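Local coordinates for EcmrR transcriptional regulator (Escherichia coli, PDB 6WL5), which probably senses cationic, drug-like compounds through a GyrI-like ligand-binding domain and activates transcription as a multidrug-responsive regulator of the MerR family, at residues Y54-H60 with D70-A76; Y17-F21 with I36-M41. One frame throughout, in Å; residues are numbered along the deposited sequence. Where two conformers were deposited one is given.

Contact 1 of 2, residues Y54-H60 with D70-A76. With 16A (cetyl-trimethyl-ammonium), chain E; 16A (cetyl-trimethyl-ammonium), chain F.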
ATOM      1  N   TYR A  54      -5.606  -3.891   6.871  1.00 19.45           N
ATOM      2  CA  TYR A  54      -4.343  -3.683   6.160  1.00 18.43           C
ATOM      3  C   TYR A  54      -4.693  -3.481   4.690  1.00 17.24           C
ATOM      4  O   TYR A  54      -5.033  -4.431   3.982  1.00 19.42           O
ATOM      5  CB  TYR A  54      -3.404  -4.862   6.356  1.00 18.35           C
ATOM      6  CG  TYR A  54      -1.985  -4.715   5.817  1.00 19.16           C
ATOM      7  CD1 TYR A  54      -1.374  -3.481   5.667  1.00 17.31           C
ATOM      8  CD2 TYR A  54      -1.240  -5.847   5.480  1.00 19.15           C
ATOM      9  CE1 TYR A  54      -0.059  -3.368   5.197  1.00 17.87           C
ATOM     10  CE2 TYR A  54       0.055  -5.747   4.998  1.00 20.00           C
ATOM     11  CZ  TYR A  54       0.649  -4.511   4.853  1.00 17.81           C
ATOM     12  OH  TYR A  54       1.963  -4.477   4.350  1.00 17.73           O
ATOM     13  N   CYS A  55      -4.642  -2.236   4.250  1.00 16.44           N
ATOM     14  CA  CYS A  55      -5.128  -1.819   2.940  1.00 15.87           C
ATOM     15  C   CYS A  55      -4.003  -1.024   2.313  1.00 15.31           C
ATOM     16  O   CYS A  55      -3.566  -0.037   2.892  1.00 15.17           O
ATOM     17  CB  CYS A  55      -6.360  -0.941   3.124  1.00 18.27           C
ATOM     18  SG  CYS A  55      -6.970  -0.248   1.579  1.00 22.34           S
ATOM     19  N   PHE A  56      -3.495  -1.479   1.165  1.00 15.64           N
ATOM     20  CA  PHE A  56      -2.240  -0.912   0.692  1.00 14.54           C
ATOM     21  C   PHE A  56      -2.110  -1.062  -0.813  1.00 15.19           C
ATOM     22  O   PHE A  56      -2.717  -1.946  -1.445  1.00 17.00           O
ATOM     23  CB  PHE A  56      -1.022  -1.577   1.362  1.00 15.57           C
ATOM     24  CG  PHE A  56      -0.969  -3.063   1.195  1.00 16.67           C
ATOM     25  CD1 PHE A  56      -1.689  -3.885   2.047  1.00 17.38           C
ATOM     26  CD2 PHE A  56      -0.192  -3.655   0.208  1.00 17.81           C
ATOM     27  CE1 PHE A  56      -1.668  -5.273   1.926  1.00 18.28           C
ATOM     28  CE2 PHE A  56      -0.139  -5.050   0.086  1.00 18.78           C
ATOM     29  CZ  PHE A  56      -0.877  -5.861   0.962  1.00 18.56           C
ATOM     30  N   THR A  57      -1.336  -0.157  -1.384  1.00 14.35           N
ATOM     31  CA  THR A  57      -0.942  -0.241  -2.778  1.00 14.93           C
ATOM     32  C   THR A  57       0.469  -0.818  -2.848  1.00 15.52           C
ATOM     33  O   THR A  57       1.372  -0.359  -2.146  1.00 16.29           O
ATOM     34  CB  THR A  57      -0.947   1.143  -3.426  1.00 14.63           C
ATOM     35  OG1 THR A  57      -2.285   1.646  -3.389  1.00 15.63           O
ATOM     36  CG2 THR A  57      -0.429   1.101  -4.886  1.00 16.43           C
ATOM     37  N   LEU A  58       0.656  -1.774  -3.744  1.00 14.70           N
ATOM     38  CA  LEU A  58       1.979  -2.188  -4.146  1.00 16.06           C
ATOM     39  C   LEU A  58       2.393  -1.394  -5.376  1.00 15.93           C
ATOM     40  O   LEU A  58       1.680  -1.387  -6.396  1.00 16.19           O
ATOM     41  CB  LEU A  58       1.965  -3.676  -4.469  1.00 16.61           C
ATOM     42  CG  LEU A  58       1.654  -4.621  -3.298  1.00 19.48           C
ATOM     43  CD1 LEU A  58       1.570  -6.052  -3.747  1.00 19.75           C
ATOM     44  CD2 LEU A  58       2.710  -4.420  -2.261  1.00 23.47           C
ATOM     45  N   TYR A  59       3.567  -0.776  -5.301  1.00 13.94           N
ATOM     46  CA  TYR A  59       4.171  -0.084  -6.441  1.00 14.94           C
ATOM     47  C   TYR A  59       5.212  -0.990  -7.094  1.00 15.21           C
ATOM     48  O   TYR A  59       6.300  -1.164  -6.552  1.00 17.62           O
ATOM     49  CB  TYR A  59       4.802   1.219  -5.959  1.00 15.19           C
ATOM     50  CG  TYR A  59       3.730   2.277  -5.677  1.00 16.08           C
ATOM     51  CD1 TYR A  59       3.271   3.129  -6.669  1.00 15.28           C
ATOM     52  CD2 TYR A  59       3.161   2.412  -4.405  1.00 15.68           C
ATOM     53  CE1 TYR A  59       2.268   4.053  -6.427  1.00 15.47           C
ATOM     54  CE2 TYR A  59       2.167   3.350  -4.148  1.00 16.00           C
ATOM     55  CZ  TYR A  59       1.733   4.189  -5.157  1.00 14.46           C
ATOM     56  OH  TYR A  59       0.767   5.166  -4.908  1.00 17.18           O
ATOM     57  N   HIS A  60       4.876  -1.545  -8.261  1.00 16.49           N
ATOM     58  CA  HIS A  60       5.660  -2.595  -8.910  1.00 16.36           C
ATOM     59  C   HIS A  60       6.680  -2.086  -9.914  1.00 17.28           C
ATOM     60  O   HIS A  60       7.467  -2.898 -10.439  1.00 20.16           O
ATOM     61  CB  HIS A  60       4.707  -3.569  -9.605  1.00 18.34           C
ATOM     62  CG  HIS A  60       3.909  -4.412  -8.656  1.00 18.10           C
ATOM     63  ND1 HIS A  60       4.498  -5.207  -7.695  1.00 20.64           N
ATOM     64  CD2 HIS A  60       2.573  -4.622  -8.551  1.00 19.32           C
ATOM     65  CE1 HIS A  60       3.566  -5.870  -7.038  1.00 19.14           C
ATOM     66  NE2 HIS A  60       2.388  -5.543  -7.544  1.00 19.18           N
ATOM     67  N   ASP A  70       2.706   1.232 -12.551  1.00 17.11           N
ATOM     68  CA  ASP A  70       2.221  -0.133 -12.359  1.00 17.86           C
ATOM     69  C   ASP A  70       1.907  -0.308 -10.876  1.00 16.79           C
ATOM     70  O   ASP A  70       2.820  -0.416 -10.045  1.00 18.03           O
ATOM     71  CB  ASP A  70       3.279  -1.131 -12.837  1.00 19.86           C
ATOM     72  CG  ASP A  70       2.799  -2.577 -12.824  1.00 21.24           C
ATOM     73  OD1 ASP A  70       1.702  -2.898 -12.291  1.00 22.67           O
ATOM     74  OD2 ASP A  70       3.572  -3.415 -13.348  1.00 24.02           O
ATOM     75  N   VAL A  71       0.600  -0.321 -10.538  1.00 16.59           N
ATOM     76  CA  VAL A  71       0.160  -0.336  -9.158  1.00 16.37           C
ATOM     77  C   VAL A  71      -0.815  -1.473  -8.949  1.00 17.31           C
ATOM     78  O   VAL A  71      -1.545  -1.855  -9.860  1.00 19.21           O
ATOM     79  CB  VAL A  71      -0.502   1.011  -8.781  1.00 18.62           C
ATOM     80  CG1 VAL A  71       0.547   2.106  -8.806  1.00 19.51           C
ATOM     81  CG2 VAL A  71      -1.755   1.336  -9.648  1.00 21.08           C
ATOM     82  N   GLU A  72      -0.841  -2.002  -7.729  1.00 16.88           N
ATOM     83  CA  GLU A  72      -1.749  -3.083  -7.361  1.00 17.83           C
ATOM     84  C   GLU A  72      -2.407  -2.740  -6.029  1.00 17.63           C
ATOM     85  O   GLU A  72      -1.734  -2.658  -4.994  1.00 18.33           O
ATOM     86  CB  GLU A  72      -1.007  -4.417  -7.311  1.00 17.94           C
ATOM     87  CG  GLU A  72      -1.908  -5.608  -7.100  1.00 19.72           C
ATOM     88  CD  GLU A  72      -1.188  -6.921  -7.346  1.00 21.61           C
ATOM     89  OE1 GLU A  72       0.011  -6.973  -6.999  1.00 20.87           O
ATOM     90  OE2 GLU A  72      -1.816  -7.885  -7.867  1.00 24.62           O
ATOM     91  N   PHE A  73      -3.718  -2.508  -6.067  1.00 16.88           N
ATOM     92  CA  PHE A  73      -4.457  -2.234  -4.857  1.00 16.36           C
ATOM     93  C   PHE A  73      -4.760  -3.538  -4.147  1.00 16.75           C
ATOM     94  O   PHE A  73      -5.298  -4.473  -4.763  1.00 19.06           O
ATOM     95  CB  PHE A  73      -5.780  -1.559  -5.164  1.00 17.87           C
ATOM     96  CG  PHE A  73      -6.569  -1.298  -3.953  1.00 17.34           C
ATOM     97  CD1 PHE A  73      -6.193  -0.306  -3.081  1.00 19.73           C
ATOM     98  CD2 PHE A  73      -7.635  -2.112  -3.628  1.00 20.03           C
ATOM     99  CE1 PHE A  73      -6.933  -0.057  -1.941  1.00 22.15           C
ATOM    100  CE2 PHE A  73      -8.407  -1.859  -2.499  1.00 21.92           C
ATOM    101  CZ  PHE A  73      -8.039  -0.837  -1.649  1.00 24.01           C
ATOM    102  N   CYS A  74      -4.515  -3.561  -2.844  1.00 17.08           N
ATOM    103  CA  CYS A  74      -4.719  -4.744  -2.013  1.00 18.22           C
ATOM    104  C   CYS A  74      -5.460  -4.418  -0.724  1.00 17.75           C
ATOM    105  O   CYS A  74      -5.233  -3.391  -0.097  1.00 18.27           O
ATOM    106  CB  CYS A  74      -3.369  -5.345  -1.614  1.00 19.63           C
ATOM    107  SG  CYS A  74      -2.308  -5.850  -2.970  1.00 19.42           S
ATOM    108  N   GLU A  75      -6.348  -5.308  -0.323  1.00 18.84           N
ATOM    109  CA  GLU A  75      -7.021  -5.162   0.948  1.00 18.79           C
ATOM    110  C   GLU A  75      -7.078  -6.522   1.612  1.00 20.37           C
ATOM    111  O   GLU A  75      -7.542  -7.499   1.019  1.00 20.22           O
ATOM    112  CB  GLU A  75      -8.413  -4.550   0.716  1.00 21.64           C
ATOM    113  CG  GLU A  75      -9.096  -4.068   1.956  1.00 26.28           C
ATOM    114  CD  GLU A  75     -10.053  -2.898   1.720  1.00 27.36           C
ATOM    115  OE1 GLU A  75     -10.428  -2.292   2.746  1.00 27.49           O
ATOM    116  OE2 GLU A  75     -10.477  -2.623   0.544  1.00 31.10           O
ATOM    117  N   ALA A  76      -6.623  -6.574   2.852  1.00 20.45           N
ATOM    118  CA  ALA A  76      -6.497  -7.841   3.562  1.00 21.29           C
ATOM    119  C   ALA A  76      -7.831  -8.336   4.107  1.00 23.79           C
ATOM    120  O   ALA A  76      -8.590  -7.582   4.739  1.00 23.54           O
ATOM    121  CB  ALA A  76      -5.505  -7.702   4.715  1.00 21.38           C
TER
HETATM  122  C1  16A E 301      19.217   1.886  -5.824  1.00 57.41           C
HETATM  123  C2  16A E 301      17.734   1.952  -6.154  1.00 55.90           C
HETATM  124  C3  16A E 301      17.284   3.379  -6.460  1.00 52.23           C
HETATM  125  C4  16A E 301      15.790   3.626  -6.231  1.00 52.16           C
HETATM  126  C5  16A E 301      14.887   2.394  -6.330  1.00 49.69           C
HETATM  127  C6  16A E 301      13.425   2.818  -6.397  1.00 45.52           C
HETATM  128  C7  16A E 301      12.466   1.760  -6.914  1.00 42.69           C
HETATM  129  C8  16A E 301      11.111   2.418  -7.142  1.00 42.81           C
HETATM  130  C9  16A E 301      10.020   1.651  -6.444  1.00 36.15           C
HETATM  131  C10 16A E 301       8.699   1.619  -7.214  1.00 35.09           C
HETATM  132  C11 16A E 301       8.103   2.972  -7.583  1.00 31.28           C
HETATM  133  C12 16A E 301       7.609   3.777  -6.389  1.00 30.28           C
HETATM  134  C13 16A E 301       6.606   4.818  -6.890  1.00 30.72           C
HETATM  135  C14 16A E 301       5.846   5.414  -5.721  1.00 31.80           C
HETATM  136  C15 16A E 301       5.004   6.600  -6.160  1.00 28.58           C
HETATM  137  C16 16A E 301       4.116   6.981  -5.009  1.00 26.98           C
HETATM  138  N1  16A E 301       3.396   8.244  -5.239  1.00 23.59           N
HETATM  139  C17 16A E 301       2.667   8.279  -6.521  1.00 26.84           C
HETATM  140  C18 16A E 301       2.464   8.309  -4.102  1.00 23.07           C
HETATM  141  C19 16A E 301       4.299   9.386  -5.077  1.00 24.39           C
HETATM  142  C1  16A F 302     -18.536  14.754  -1.971  1.00 38.80           C
HETATM  143  C2  16A F 302     -17.075  14.552  -1.682  1.00 36.02           C
HETATM  144  C3  16A F 302     -16.795  13.136  -2.147  1.00 34.92           C
HETATM  145  C4  16A F 302     -15.655  12.556  -1.360  1.00 32.35           C
HETATM  146  C5  16A F 302     -15.530  11.101  -1.736  1.00 32.61           C
HETATM  147  C6  16A F 302     -14.979  10.326  -0.573  1.00 33.53           C
HETATM  148  C7  16A F 302     -14.882   8.872  -0.933  1.00 30.15           C
HETATM  149  C8  16A F 302     -14.174   8.107   0.140  1.00 33.53           C
HETATM  150  C9  16A F 302     -14.086   6.634  -0.215  1.00 32.80           C
HETATM  151  C10 16A F 302     -12.928   6.034   0.541  1.00 35.77           C
HETATM  152  C11 16A F 302     -12.371   4.726  -0.035  1.00 34.80           C
HETATM  153  C12 16A F 302     -11.046   4.576   0.726  1.00 40.89           C
HETATM  154  C13 16A F 302     -10.291   3.261   0.594  1.00 39.60           C
HETATM  155  C14 16A F 302      -9.231   3.040   1.707  1.00 37.16           C
HETATM  156  C15 16A F 302      -9.768   2.040   2.724  1.00 40.20           C
HETATM  157  C16 16A F 302      -9.989   2.515   4.158  1.00 44.38           C
HETATM  158  N1  16A F 302      -9.408   1.576   5.142  1.00 48.69           N
HETATM  159  C17 16A F 302      -7.963   1.793   5.278  1.00 48.50           C
HETATM  160  C18 16A F 302     -10.064   1.854   6.422  1.00 52.90           C
HETATM  161  C19 16A F 302      -9.607   0.153   4.831  1.00 50.18           C
HETATM  162  O   HOH W   1      -7.990  -4.967   5.580  1.00 22.57           O
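His60 NE2 donates a nearly straight hydrogen bond to Glu72 OE1 (2.8 Å, 164° at the hydrogen). The carboxylate lies at the edge of the imidazole and offers OE1 on its anti side, with the nitrogen 34° out of the carboxylate plane; the two planes are turned well away from each other. Both ends have second partners, Ser130 OG at His60 ND1 and Gln90 NE2 at Glu72 OE2, which would hold the rotation of ring and carboxylate. Leu58 runs alongside Glu72, and Leu58 CD1 touches OE1 and, at 4.0 Å, Cys74 SG.

On the same face the Phe56 ring folds back over its neighbour strand: with CG held between the backbone N and the carbonyl carbon (chi1 56°), one ring face receives Cys74 CB in a CH-pi contact, 3.7 Å from the centroid. Tyr54 in turn takes Phe56 CD1 over the centre of its ring.

The other face carries Cys55, Thr57, Tyr59, Val71, Phe73 and Glu75. Cys55 SG meets the Phe73 ring obliquely, 3.5 Å from Phe73 CZ. The Tyr59 ring is sandwiched between Thr57 CG2 and C14 of one cetyl-trimethyl-ammonium, while Val71 CG1 approaches Tyr59 CE1 to 3.5 Å. At a second cetyl-trimethyl-ammonium, Glu75 OE1 lies 3.3 Å from methyl C19 of the ammonium head, a position that would probably favour the cation.

Alternating hydrogen-bonded and non-hydrogen-bonded pairs, from Cys55–Glu75 to Tyr59–Val71, make this an antiparallel beta hairpin, one of whose faces lines the detergent-binding pockets of the GyrI-like domain.

Contact 2 of 2, residues Y17-F21 with I36-M41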
ATOM      1  N   TYR A  17      -7.749  -9.381  -1.342  1.00 20.90           N
ATOM      2  CA  TYR A  17      -8.266  -9.171  -2.681  1.00 21.05           C
ATOM      3  C   TYR A  17      -7.515  -8.007  -3.290  1.00 21.08           C
ATOM      4  O   TYR A  17      -6.992  -7.154  -2.563  1.00 19.99           O
ATOM      5  CB  TYR A  17      -9.778  -8.983  -2.727  1.00 22.98           C
ATOM      6  CG  TYR A  17     -10.381  -7.801  -2.031  1.00 23.48           C
ATOM      7  CD1 TYR A  17     -10.432  -6.550  -2.635  1.00 22.85           C
ATOM      8  CD2 TYR A  17     -10.961  -7.951  -0.780  1.00 25.07           C
ATOM      9  CE1 TYR A  17     -11.043  -5.474  -1.989  1.00 24.14           C
ATOM     10  CE2 TYR A  17     -11.556  -6.893  -0.141  1.00 26.29           C
ATOM     11  CZ  TYR A  17     -11.585  -5.668  -0.739  1.00 22.95           C
ATOM     12  OH  TYR A  17     -12.206  -4.665  -0.058  1.00 26.63           O
ATOM     13  N   SER A  18      -7.391  -8.023  -4.620  1.00 21.27           N
ATOM     14  CA  SER A  18      -6.469  -7.107  -5.277  1.00 21.08           C
ATOM     15  C   SER A  18      -6.859  -6.889  -6.738  1.00 21.17           C
ATOM     16  O   SER A  18      -7.532  -7.724  -7.357  1.00 22.68           O
ATOM     17  CB  SER A  18      -5.040  -7.658  -5.182  1.00 20.83           C
ATOM     18  OG  SER A  18      -4.936  -8.878  -5.912  1.00 23.01           O
ATOM     19  N   LYS A  19      -6.459  -5.740  -7.268  1.00 21.23           N
ATOM     20  CA  LYS A  19      -6.582  -5.458  -8.684  1.00 20.71           C
ATOM     21  C   LYS A  19      -5.368  -4.655  -9.115  1.00 20.36           C
ATOM     22  O   LYS A  19      -4.933  -3.762  -8.400  1.00 20.09           O
ATOM     23  CB  LYS A  19      -7.883  -4.688  -9.012  1.00 22.64           C
ATOM     24  CG  LYS A  19      -8.171  -4.628 -10.504  1.00 26.24           C
ATOM     25  CD  LYS A  19      -9.595  -4.192 -10.794  1.00 32.90           C
ATOM     26  CE  LYS A  19      -9.855  -4.021 -12.286  1.00 35.10           C
ATOM     27  NZ  LYS A  19     -11.314  -3.778 -12.536  1.00 37.43           N
ATOM     28  N   ARG A  20      -4.808  -4.996 -10.270  1.00 21.84           N
ATOM     29  CA  ARG A  20      -3.593  -4.378 -10.771  1.00 22.44           C
ATOM     30  C   ARG A  20      -3.896  -3.549 -12.011  1.00 21.37           C
ATOM     31  O   ARG A  20      -4.747  -3.922 -12.836  1.00 24.05           O
ATOM     32  CB  ARG A  20      -2.558  -5.458 -11.100  1.00 22.56           C
ATOM     33  CG  ARG A  20      -1.196  -4.906 -11.411  1.00 21.68           C
ATOM     34  CD  ARG A  20      -0.157  -5.990 -11.216  1.00 22.71           C
ATOM     35  NE  ARG A  20       1.166  -5.573 -11.656  1.00 21.98           N
ATOM     36  CZ  ARG A  20       2.229  -6.341 -11.536  1.00 22.45           C
ATOM     37  NH1 ARG A  20       2.094  -7.548 -10.974  1.00 26.71           N
ATOM     38  NH2 ARG A  20       3.421  -5.926 -11.946  1.00 24.37           N
ATOM     39  N   PHE A  21      -3.205  -2.420 -12.123  1.00 22.15           N
ATOM     40  CA  PHE A  21      -3.512  -1.386 -13.101  1.00 22.93           C
ATOM     41  C   PHE A  21      -2.217  -0.725 -13.578  1.00 20.59           C
ATOM     42  O   PHE A  21      -1.262  -0.605 -12.815  1.00 20.17           O
ATOM     43  CB  PHE A  21      -4.300  -0.188 -12.512  1.00 25.49           C
ATOM     44  CG  PHE A  21      -5.565  -0.518 -11.800  1.00 26.34           C
ATOM     45  CD1 PHE A  21      -6.756  -0.537 -12.497  1.00 28.89           C
ATOM     46  CD2 PHE A  21      -5.594  -0.683 -10.424  1.00 26.02           C
ATOM     47  CE1 PHE A  21      -7.955  -0.791 -11.862  1.00 29.10           C
ATOM     48  CE2 PHE A  21      -6.803  -0.911  -9.775  1.00 25.69           C
ATOM     49  CZ  PHE A  21      -7.976  -0.982 -10.499  1.00 27.33           C
ATOM     50  N   ILE A  36     -13.723  -1.388  -6.378  1.00 24.13           N
ATOM     51  CA  ILE A  36     -13.141  -2.708  -6.165  1.00 22.72           C
ATOM     52  C   ILE A  36     -13.804  -3.387  -4.979  1.00 23.41           C
ATOM     53  O   ILE A  36     -14.255  -4.543  -5.063  1.00 24.87           O
ATOM     54  CB  ILE A  36     -11.633  -2.569  -5.916  1.00 23.12           C
ATOM     55  CG1 ILE A  36     -10.963  -1.913  -7.115  1.00 24.31           C
ATOM     56  CG2 ILE A  36     -11.007  -3.954  -5.660  1.00 24.61           C
ATOM     57  CD1 ILE A  36      -9.487  -1.617  -6.852  1.00 21.44           C
ATOM     58  N   GLY A  37     -13.834  -2.687  -3.842  1.00 25.69           N
ATOM     59  CA  GLY A  37     -14.467  -3.243  -2.664  1.00 24.37           C
ATOM     60  C   GLY A  37     -15.931  -3.535  -2.890  1.00 26.47           C
ATOM     61  O   GLY A  37     -16.440  -4.572  -2.468  1.00 27.82           O
ATOM     62  N   GLN A  38     -16.622  -2.616  -3.559  1.00 26.21           N
ATOM     63  CA  GLN A  38     -18.036  -2.811  -3.833  1.00 29.12           C
ATOM     64  C   GLN A  38     -18.244  -4.097  -4.618  1.00 28.72           C
ATOM     65  O   GLN A  38     -19.138  -4.901  -4.306  1.00 31.38           O
ATOM     66  CB  GLN A  38     -18.539  -1.627  -4.651  1.00 31.74           C
ATOM     67  CG  GLN A  38     -18.620  -0.275  -3.926  1.00 31.40           C
ATOM     68  CD  GLN A  38     -19.341  -0.359  -2.584  1.00 35.99           C
ATOM     69  OE1 GLN A  38     -18.754  -0.070  -1.530  1.00 40.52           O
ATOM     70  NE2 GLN A  38     -20.609  -0.749  -2.613  1.00 38.39           N
ATOM     71  N   GLU A  39     -17.434  -4.322  -5.651  0.55 28.00           N
ATOM     72  CA  GLU A  39     -17.719  -5.457  -6.523  0.55 29.10           C
ATOM     73  C   GLU A  39     -17.301  -6.772  -5.880  0.55 29.75           C
ATOM     74  O   GLU A  39     -18.027  -7.771  -5.983  0.55 31.71           O
ATOM     75  CB  GLU A  39     -17.063  -5.274  -7.893  0.55 32.26           C
ATOM     76  CG  GLU A  39     -17.755  -4.220  -8.790  0.55 36.67           C
ATOM     77  CD  GLU A  39     -19.267  -4.408  -8.931  0.55 41.43           C
ATOM     78  OE1 GLU A  39     -19.704  -5.421  -9.514  0.55 43.88           O
ATOM     79  OE2 GLU A  39     -20.031  -3.534  -8.466  0.55 42.78           O
ATOM     80  N   VAL A  40     -16.154  -6.797  -5.200  1.00 27.61           N
ATOM     81  CA  VAL A  40     -15.732  -8.040  -4.572  1.00 27.27           C
ATOM     82  C   VAL A  40     -16.677  -8.430  -3.447  1.00 30.50           C
ATOM     83  O   VAL A  40     -16.971  -9.615  -3.264  1.00 31.65           O
ATOM     84  CB  VAL A  40     -14.274  -7.942  -4.089  1.00 25.81           C
ATOM     85  CG1 VAL A  40     -14.197  -7.189  -2.817  1.00 29.41           C
ATOM     86  CG2 VAL A  40     -13.673  -9.343  -3.889  1.00 24.98           C
ATOM     87  N   MET A  41     -17.175  -7.449  -2.682  1.00 33.33           N
ATOM     88  CA  MET A  41     -18.081  -7.739  -1.571  1.00 35.67           C
ATOM     89  C   MET A  41     -19.410  -8.282  -2.079  1.00 37.60           C
ATOM     90  O   MET A  41     -19.932  -9.267  -1.539  1.00 40.88           O
ATOM     91  CB  MET A  41     -18.303  -6.470  -0.731  1.00 34.28           C
ATOM     92  CG  MET A  41     -17.134  -6.142   0.227  1.00 35.65           C
ATOM     93  SD  MET A  41     -16.863  -7.521   1.322  1.00 39.30           S
ATOM     94  CE  MET A  41     -15.237  -7.198   2.047  1.00 38.89           C
TER
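This is a helix-on-sheet contact at the flank of the GyrI-like domain, where helix 34-43 packs through apolar side chains against strand 7-23 of the antiparallel sheet. The short segments run at 129° to each other with their axes 9.7 Å apart, and no hydrogen bond joins them.

Tyr17 supplies most of the strand's share. Its CG sits between the backbone N and the carbonyl carbon (chi1 63°), which carries the ring out to the helix, where Val40 lays CG1 over the centre of one face. Val40 CG1 stands 3.5 Å from the centroid of the Tyr17 ring and only 6° off its normal, a CH-pi contact. Ile36 CG2 comes to the ring edge instead, 4.0 Å from Tyr17 CE1, and Met41 brings its terminal methyl obliquely to CE2. Val40 and Ile36 are one helical turn apart, linked by the backbone bond from Val40 N to Ile36 O, and thus reach different sides of the same ring.

At the far end of the ring, Tyr17 OH lies 3.7 Å from Gly37 CA; the hydroxyl also makes a weak hydrogen bond with Glu75 OE2 of strand 69-77. With an alanine here, Val40 CG1 would probably lose the ring face it rests on, a gap would open between strand and helix, and Glu75 would be left without this hydroxyl.

Phe89 of strand 88-103 also touches both Tyr17 and Val40, extending the apolar layer. Farther along the strand, Lys19 and Phe21 are met by Ile36 of the helix, through its CG1 branch. Ile36 CD1 ends 4.1 Å from Lys19 CB and meets the Phe21 ring at its edge, in the ring plane, 4.0 Å from Phe21 CZ.

Overall arrangement
Both segments of contact 2 precede those of contact 1 in the sequence, and helix 34-43 leads on to strand 55-59. Their centres lie 11 Å apart: contact 1 is near the middle of the chain, contact 2 about 14 Å from the chain's centre. They share one antiparallel sheet, in which strand 69-77 of the hairpin pairs on its other edge with strand 7-23, against which the helix packs. Backbone hydrogen bonds of Tyr17, Lys19 and Phe21 with Glu75, Phe73 and Val71 form this seam, and an Arg20–Asp70 salt bridge reinforces it. Together they connect the hairpin, one face of which lines detergent pockets, to the helix on the flank within a single ligand-binding unit.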